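Local coordinates for heme-binding protein A / AI-2 binding protein A (Helicobacter pylori SS1, PDB 6OFQ), which binds the peptide STSA and probably serves as the periplasmic substrate-binding protein of an ABC transporter for peptides, at residues A[41-46]-A[203-208]; A[46-51]-A[137-142]. All coordinates share one frame; numbering follows the deposited sequence.

How the interactions relate
Both interactions fasten the same loop, the one that runs from strand 32-37 to helix 52-61, and they share P46. Interaction 1 is the more buried and ties the first half of the loop to the turn after helix 189-197, with one direct backbone hydrogen bond and methionine-proline packing. Interaction 2 is only partly buried; there the second half of the loop meets the chain leading into helix 142-147, through apolar contacts and water bridges in place of direct hydrogen bonds. The centres of interaction 1 and interaction 2 lie about 10 Å apart. V49 and L48 link them: V49 CG1 lies 3.5 Å from CB of S43, and L48 CD1 packs on CB of A205.

Interaction 1: residues A[41-46]-A[203-208]; sequences GSSMDP and ELAKKP
M44 meets the turn 203-208 with both backbone and side chain. Its N donates to O of A205 at 2.9 Å, the N-H pointing fairly straight (157°) at an oxygen it reaches from above the carbonyl plane. CB lies 3.4 Å from that same oxygen and packs against the ring of P208, 3.7 Å from its CG. With CG anti to the carbonyl carbon (chi1 -68°), the next methylene passes CD of P208 at 4.0 Å and the carbonyl O of K206 at 3.9 Å. The chain then bends at chi2 and its end leads away from 203-208: SD is still at the margin of the ring, beside CG of P208, and CE is clear of it. A57 of helix 52-61 and F216 and W219 of strand 214-220 also touch this side chain. S43 forms an ST turn, in which its OG accepts from N of D45 at 3.1 Å; the turn lies in the loop between strand 32-37 and helix 52-61, beside A205. The methyl of A205 fits against both ends of that turn, 3.5 Å from OG of S43 and 3.8 Å from CB of D45. Beyond CB, the carboxylate of D45 is held by R125 and Y134 through OD2 and by N of A47 through OD1.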
ATOM      1  N   GLY A  41      -4.712   5.042 -10.965  1.00  6.02           N
ATOM      2  CA  GLY A  41      -3.278   4.794 -10.754  1.00  5.98           C
ATOM      3  C   GLY A  41      -2.422   5.936 -11.277  1.00  6.17           C
ATOM      4  O   GLY A  41      -2.860   6.765 -12.098  1.00  6.11           O
ATOM      5  N   SER A  42      -1.169   5.951 -10.825  1.00  5.75           N
ATOM      6  CA  SER A  42      -0.214   6.988 -11.155  1.00  6.18           C
ATOM      7  C   SER A  42       0.929   6.484 -12.042  1.00  6.71           C
ATOM      8  O   SER A  42       1.686   7.311 -12.573  1.00  8.06           O
ATOM      9  CB  SER A  42       0.343   7.617  -9.862  1.00  7.21           C
ATOM     10  OG  SER A  42      -0.652   8.399  -9.204  1.00  8.68           O
ATOM     11  N   SER A  43       1.043   5.180 -12.250  1.00  5.78           N
ATOM     12  CA  SER A  43       2.127   4.639 -13.077  1.00  5.57           C
ATOM     13  C   SER A  43       1.706   3.206 -13.432  1.00  5.77           C
ATOM     14  O   SER A  43       0.890   2.577 -12.692  1.00  6.14           O
ATOM     15  CB  SER A  43       3.468   4.653 -12.338  1.00  5.86           C
ATOM     16  OG  SER A  43       4.543   4.271 -13.229  1.00  5.88           O
ATOM     17  N   MET A  44       2.372   2.650 -14.440  1.00  5.47           N
ATOM     18  CA  MET A  44       2.371   1.234 -14.725  1.00  5.19           C
ATOM     19  C   MET A  44       3.707   0.537 -14.353  1.00  5.02           C
ATOM     20  O   MET A  44       3.831  -0.646 -14.614  1.00  5.01           O
ATOM     21  CB  MET A  44       2.026   0.971 -16.197  1.00  6.02           C
ATOM     22  CG  MET A  44       0.580   1.356 -16.462  1.00  6.73           C
ATOM     23  SD  MET A  44      -0.615   0.239 -15.703  1.00  7.75           S
ATOM     24  CE  MET A  44      -2.045   1.316 -15.706  1.00  8.01           C
ATOM     25  N   ASP A  45       4.618   1.266 -13.752  1.00  4.83           N
ATOM     26  CA  ASP A  45       5.840   0.670 -13.155  1.00  4.77           C
ATOM     27  C   ASP A  45       5.668   0.747 -11.632  1.00  4.26           C
ATOM     28  O   ASP A  45       5.783   1.819 -11.048  1.00  4.42           O
ATOM     29  CB  ASP A  45       7.108   1.417 -13.606  1.00  4.86           C
ATOM     30  CG  ASP A  45       8.379   0.862 -13.022  1.00  5.58           C
ATOM     31  OD1 ASP A  45       8.357   0.007 -12.103  1.00  4.66           O
ATOM     32  OD2 ASP A  45       9.478   1.192 -13.534  1.00  5.68           O
ATOM     33  N   PRO A  46       5.396  -0.390 -10.990  1.00  4.10           N
ATOM     34  CA  PRO A  46       5.065  -0.362  -9.560  1.00  4.44           C
ATOM     35  C   PRO A  46       6.196   0.047  -8.657  1.00  4.33           C
ATOM     36  O   PRO A  46       5.940   0.425  -7.507  1.00  5.10           O
ATOM     37  CB  PRO A  46       4.612  -1.776  -9.256  1.00  4.48           C
ATOM     38  CG  PRO A  46       5.370  -2.539 -10.239  1.00  4.64           C
ATOM     39  CD  PRO A  46       5.404  -1.762 -11.504  1.00  4.52           C
ATOM     40  N   GLU A 203       8.123   5.037 -21.617  1.00 10.01           N
ATOM     41  CA  GLU A 203       7.044   4.144 -21.902  1.00 10.40           C
ATOM     42  C   GLU A 203       7.061   2.845 -21.067  1.00  8.50           C
ATOM     43  O   GLU A 203       6.066   2.112 -20.984  1.00  8.71           O
ATOM     44  CB  GLU A 203       6.928   3.772 -23.374  1.00 11.99           C
ATOM     45  CG  GLU A 203       6.442   4.947 -24.229  1.00 16.99           C
ATOM     46  CD  GLU A 203       6.050   4.543 -25.641  1.00 18.43           C
ATOM     47  OE1 GLU A 203       5.804   5.533 -26.360  1.00 29.47           O
ATOM     48  OE2 GLU A 203       6.043   3.364 -26.067  1.00 24.59           O
ATOM     49  N   LEU A 204       8.203   2.563 -20.430  1.00  7.62           N
ATOM     50  CA  LEU A 204       8.284   1.385 -19.537  1.00  7.53           C
ATOM     51  C   LEU A 204       7.254   1.520 -18.413  1.00  7.37           C
ATOM     52  O   LEU A 204       6.779   0.485 -17.920  1.00  7.35           O
ATOM     53  CB  LEU A 204       9.695   1.268 -18.963  1.00  7.34           C
ATOM     54  CG  LEU A 204      10.029  -0.056 -18.202  1.00  7.05           C
ATOM     55  CD1 LEU A 204       9.909  -1.255 -19.132  1.00  6.88           C
ATOM     56  CD2 LEU A 204      11.407   0.109 -17.551  1.00  7.16           C
ATOM     57  N   ALA A 205       6.970   2.763 -18.067  1.00  6.84           N
ATOM     58  CA  ALA A 205       6.001   3.047 -16.973  1.00  6.13           C
ATOM     59  C   ALA A 205       4.629   3.457 -17.474  1.00  6.91           C
ATOM     60  O   ALA A 205       3.756   3.832 -16.662  1.00  6.58           O
ATOM     61  CB  ALA A 205       6.541   4.151 -16.130  1.00  6.69           C
ATOM     62  N   LYS A 206       4.384   3.287 -18.778  1.00  7.39           N
ATOM     63  CA  LYS A 206       3.098   3.634 -19.411  1.00  7.93           C
ATOM     64  C   LYS A 206       2.444   2.504 -20.184  1.00  7.47           C
ATOM     65  O   LYS A 206       1.198   2.369 -20.171  1.00  8.57           O
ATOM     66  CB  LYS A 206       3.274   4.795 -20.399  1.00  9.81           C
ATOM     67  CG  LYS A 206       3.678   6.068 -19.674  1.00 13.05           C
ATOM     68  CD  LYS A 206       3.833   7.263 -20.616  1.00 19.10           C
ATOM     69  CE  LYS A 206       3.953   8.547 -19.801  1.00 29.23           C
ATOM     70  NZ  LYS A 206       5.364   9.013 -19.653  1.00 32.67           N
ATOM     71  N   LYS A 207       3.291   1.668 -20.773  1.00  7.14           N
ATOM     72  CA  LYS A 207       2.825   0.591 -21.642  1.00  7.78           C
ATOM     73  C   LYS A 207       3.547  -0.668 -21.153  1.00  7.75           C
ATOM     74  O   LYS A 207       4.635  -0.999 -21.623  1.00  7.35           O
ATOM     75  CB  LYS A 207       3.126   0.945 -23.113  1.00  9.76           C
ATOM     76  CG  LYS A 207       2.245   2.078 -23.627  1.00 13.93           C
ATOM     77  CD  LYS A 207       2.684   2.489 -25.026  1.00 19.53           C
ATOM     78  CE  LYS A 207       1.856   3.707 -25.416  1.00 30.68           C
ATOM     79  NZ  LYS A 207       2.299   4.421 -26.658  1.00 37.59           N
ATOM     80  N   PRO A 208       3.023  -1.330 -20.110  1.00  5.91           N
ATOM     81  CA  PRO A 208       3.821  -2.272 -19.367  1.00  6.60           C
ATOM     82  C   PRO A 208       3.859  -3.643 -19.982  1.00  6.39           C
ATOM     83  O   PRO A 208       2.944  -4.056 -20.661  1.00  6.89           O
ATOM     84  CB  PRO A 208       3.108  -2.276 -18.009  1.00  6.33           C
ATOM     85  CG  PRO A 208       1.639  -2.064 -18.350  1.00  6.41           C
ATOM     86  CD  PRO A 208       1.735  -1.021 -19.444  1.00  6.07           C
TER

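Interaction 2: residues A[46-51]-A[137-142]; sequences PALVTD and GAKSYK
The carbonyl O of L48 takes hydrogen bonds from two waters, each of which is also bonded to the other segment. Water 1, 2.8 Å from this O, accepts in turn from N of S140; water 2 accepts from NZ of K142 at 2.8 Å. A third water links the same NZ to OG1 of T50, so two waters join the ammonium group to O of L48 and OG1 of T50. The K142 chain, extended beyond CG, crosses the T50 side chain at about a right angle, with CG2 of T50 3.7 Å from CB of K142. Where the backbones come closest they exchange two CA-H...O contacts, from CA of Y141 to O of A47 and from CA of L48 to O of S140, both 3.5 Å long. L48 splits its branches: CD1 lies on the aliphatic chain of K139, while CD2 approaches CE1 of Y141 obliquely at 3.6 Å. The methyl of A47 comes to the edge of that ring, near its plane, 3.7 Å from CD1 of Y141. Y141 centres an inverse gamma turn, and its OH is hydrogen-bonded to the backbone O of R132. R125 and Q126 of helix 116-127 pack on both A47 and Y141. Segment 46-51 ends just before helix 52-61, whose start D51 caps, and 137-142 ends on the first residue of helix 142-147, with Y141 at the N-cap position.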
ATOM      1  N   PRO A  46       5.396  -0.390 -10.990  1.00  4.10           N
ATOM      2  CA  PRO A  46       5.065  -0.362  -9.560  1.00  4.44           C
ATOM      3  C   PRO A  46       6.196   0.047  -8.657  1.00  4.33           C
ATOM      4  O   PRO A  46       5.940   0.425  -7.507  1.00  5.10           O
ATOM      5  CB  PRO A  46       4.612  -1.776  -9.256  1.00  4.48           C
ATOM      6  CG  PRO A  46       5.370  -2.539 -10.239  1.00  4.64           C
ATOM      7  CD  PRO A  46       5.404  -1.762 -11.504  1.00  4.52           C
ATOM      8  N   ALA A  47       7.451  -0.014  -9.139  1.00  3.91           N
ATOM      9  CA  ALA A  47       8.564   0.485  -8.378  1.00  4.08           C
ATOM     10  C   ALA A  47       8.604   1.986  -8.245  1.00  3.91           C
ATOM     11  O   ALA A  47       9.250   2.469  -7.337  1.00  4.14           O
ATOM     12  CB  ALA A  47       9.914  -0.027  -8.847  1.00  4.09           C
ATOM     13  N   LEU A  48       7.847   2.711  -9.065  1.00  4.02           N
ATOM     14  CA  LEU A  48       7.874   4.156  -9.019  1.00  4.40           C
ATOM     15  C   LEU A  48       6.778   4.775  -8.151  1.00  4.41           C
ATOM     16  O   LEU A  48       6.735   6.003  -7.987  1.00  5.85           O
ATOM     17  CB  LEU A  48       7.669   4.668 -10.475  1.00  4.52           C
ATOM     18  CG  LEU A  48       8.827   4.321 -11.404  1.00  5.17           C
ATOM     19  CD1 LEU A  48       8.485   4.948 -12.759  1.00  5.81           C
ATOM     20  CD2 LEU A  48      10.188   4.755 -10.945  1.00  6.22           C
ATOM     21  N   VAL A  49       5.858   3.955  -7.673  1.00  4.07           N
ATOM     22  CA  VAL A  49       4.672   4.443  -6.941  1.00  4.19           C
ATOM     23  C   VAL A  49       4.563   3.656  -5.638  1.00  3.56           C
ATOM     24  O   VAL A  49       5.237   2.644  -5.488  1.00  3.81           O
ATOM     25  CB  VAL A  49       3.432   4.366  -7.843  1.00  4.65           C
ATOM     26  CG1 VAL A  49       3.465   5.402  -8.960  1.00  5.65           C
ATOM     27  CG2 VAL A  49       3.234   2.994  -8.391  1.00  4.73           C
ATOM     28  N   THR A  50       3.635   4.110  -4.775  1.00  3.90           N
ATOM     29  CA  THR A  50       3.490   3.417  -3.483  1.00  4.20           C
ATOM     30  C   THR A  50       2.062   3.092  -3.102  1.00  4.42           C
ATOM     31  O   THR A  50       1.834   2.558  -2.014  1.00  4.32           O
ATOM     32  CB  THR A  50       4.070   4.299  -2.345  1.00  4.89           C
ATOM     33  OG1 THR A  50       3.269   5.470  -2.263  1.00  6.72           O
ATOM     34  CG2 THR A  50       5.554   4.656  -2.539  1.00  5.11           C
ATOM     35  N   ASP A  51       1.093   3.397  -3.963  1.00  4.10           N
ATOM     36  CA  ASP A  51      -0.321   3.489  -3.575  1.00  4.13           C
ATOM     37  C   ASP A  51      -1.117   2.323  -4.148  1.00  4.16           C
ATOM     38  O   ASP A  51      -0.925   1.829  -5.253  1.00  4.32           O
ATOM     39  CB  ASP A  51      -0.898   4.843  -3.972  1.00  4.66           C
ATOM     40  CG  ASP A  51      -1.093   4.971  -5.471  1.00  4.70           C
ATOM     41  OD1 ASP A  51      -0.026   5.031  -6.168  1.00  4.76           O
ATOM     42  OD2 ASP A  51      -2.262   5.027  -5.912  1.00  5.74           O
ATOM     43  N   GLY A 137      14.931  12.987 -13.208  1.00 23.41           N
ATOM     44  CA  GLY A 137      13.648  13.659 -13.165  1.00 21.26           C
ATOM     45  C   GLY A 137      12.926  13.266 -11.901  1.00 21.45           C
ATOM     46  O   GLY A 137      13.541  12.747 -10.977  1.00 23.54           O
ATOM     47  N   ALA A 138      11.623  13.537 -11.845  1.00 21.50           N
ATOM     48  CA  ALA A 138      10.838  13.303 -10.633  1.00 22.60           C
ATOM     49  C   ALA A 138      10.701  11.809 -10.343  1.00 19.48           C
ATOM     50  O   ALA A 138      10.470  11.535  -9.156  1.00 23.41           O
ATOM     51  CB  ALA A 138       9.453  13.936 -10.689  1.00 25.06           C
ATOM     52  N   LYS A 139      10.947  10.896 -11.295  1.00 15.59           N
ATOM     53  CA  LYS A 139      10.766   9.452 -10.952  1.00 14.03           C
ATOM     54  C   LYS A 139      11.742   9.012  -9.861  1.00 13.36           C
ATOM     55  O   LYS A 139      12.940   9.359  -9.857  1.00 14.08           O
ATOM     56  CB  LYS A 139      10.897   8.510 -12.146  1.00 12.80           C
ATOM     57  CG  LYS A 139       9.852   8.690 -13.236  1.00 13.13           C
ATOM     58  CD  LYS A 139      10.131   7.881 -14.476  1.00 12.90           C
ATOM     59  CE  LYS A 139       8.942   7.602 -15.369  1.00 13.94           C
ATOM     60  NZ  LYS A 139       8.512   8.899 -15.937  1.00 16.42           N
ATOM     61  N   SER A 140      11.182   8.252  -8.929  1.00 10.13           N
ATOM     62  CA  SER A 140      11.931   7.815  -7.782  1.00 10.71           C
ATOM     63  C   SER A 140      11.487   6.402  -7.397  1.00  7.79           C
ATOM     64  O   SER A 140      10.293   6.072  -7.431  1.00  6.69           O
ATOM     65  CB  SER A 140      11.658   8.706  -6.594  1.00 12.57           C
ATOM     66  OG  SER A 140      12.387   8.235  -5.475  1.00 22.58           O
ATOM     67  N   TYR A 141      12.453   5.582  -6.957  1.00  6.04           N
ATOM     68  CA  TYR A 141      12.177   4.237  -6.438  1.00  5.22           C
ATOM     69  C   TYR A 141      11.902   4.338  -4.964  1.00  5.15           C
ATOM     70  O   TYR A 141      12.738   4.029  -4.126  1.00  5.65           O
ATOM     71  CB  TYR A 141      13.375   3.319  -6.771  1.00  5.17           C
ATOM     72  CG  TYR A 141      13.566   3.095  -8.281  1.00  5.30           C
ATOM     73  CD1 TYR A 141      12.610   2.447  -9.050  1.00  5.54           C
ATOM     74  CD2 TYR A 141      14.763   3.479  -8.927  1.00  5.90           C
ATOM     75  CE1 TYR A 141      12.739   2.261 -10.421  1.00  5.70           C
ATOM     76  CE2 TYR A 141      14.952   3.179 -10.278  1.00  6.34           C
ATOM     77  CZ  TYR A 141      13.951   2.603 -11.015  1.00  5.83           C
ATOM     78  OH  TYR A 141      14.125   2.411 -12.371  1.00  6.41           O
ATOM     79  N   LYS A 142      10.670   4.756  -4.675  1.00  5.47           N
ATOM     80  CA  LYS A 142      10.298   5.171  -3.343  1.00  5.60           C
ATOM     81  C   LYS A 142      10.325   4.114  -2.272  1.00  5.08           C
ATOM     82  O   LYS A 142      10.897   4.330  -1.186  1.00  4.77           O
ATOM     83  CB  LYS A 142       8.909   5.883  -3.309  1.00  7.02           C
ATOM     84  CG  LYS A 142       8.849   7.203  -4.094  1.00  9.69           C
ATOM     85  CD  LYS A 142       7.397   7.667  -4.301  1.00 12.37           C
ATOM     86  CE  LYS A 142       7.065   8.643  -5.423  1.00 17.90           C
ATOM     87  NZ  LYS A 142       5.664   9.139  -5.289  1.00 22.97           N
TER
HETATM   88  O   HOH W   1       8.297   8.068  -9.036  1.00  9.70           O
HETATM   89  O   HOH W   2       5.152   8.422  -7.966  1.00 28.23           O
HETATM   90  O   HOH W   3       3.763   8.080  -3.608  1.00 17.42           O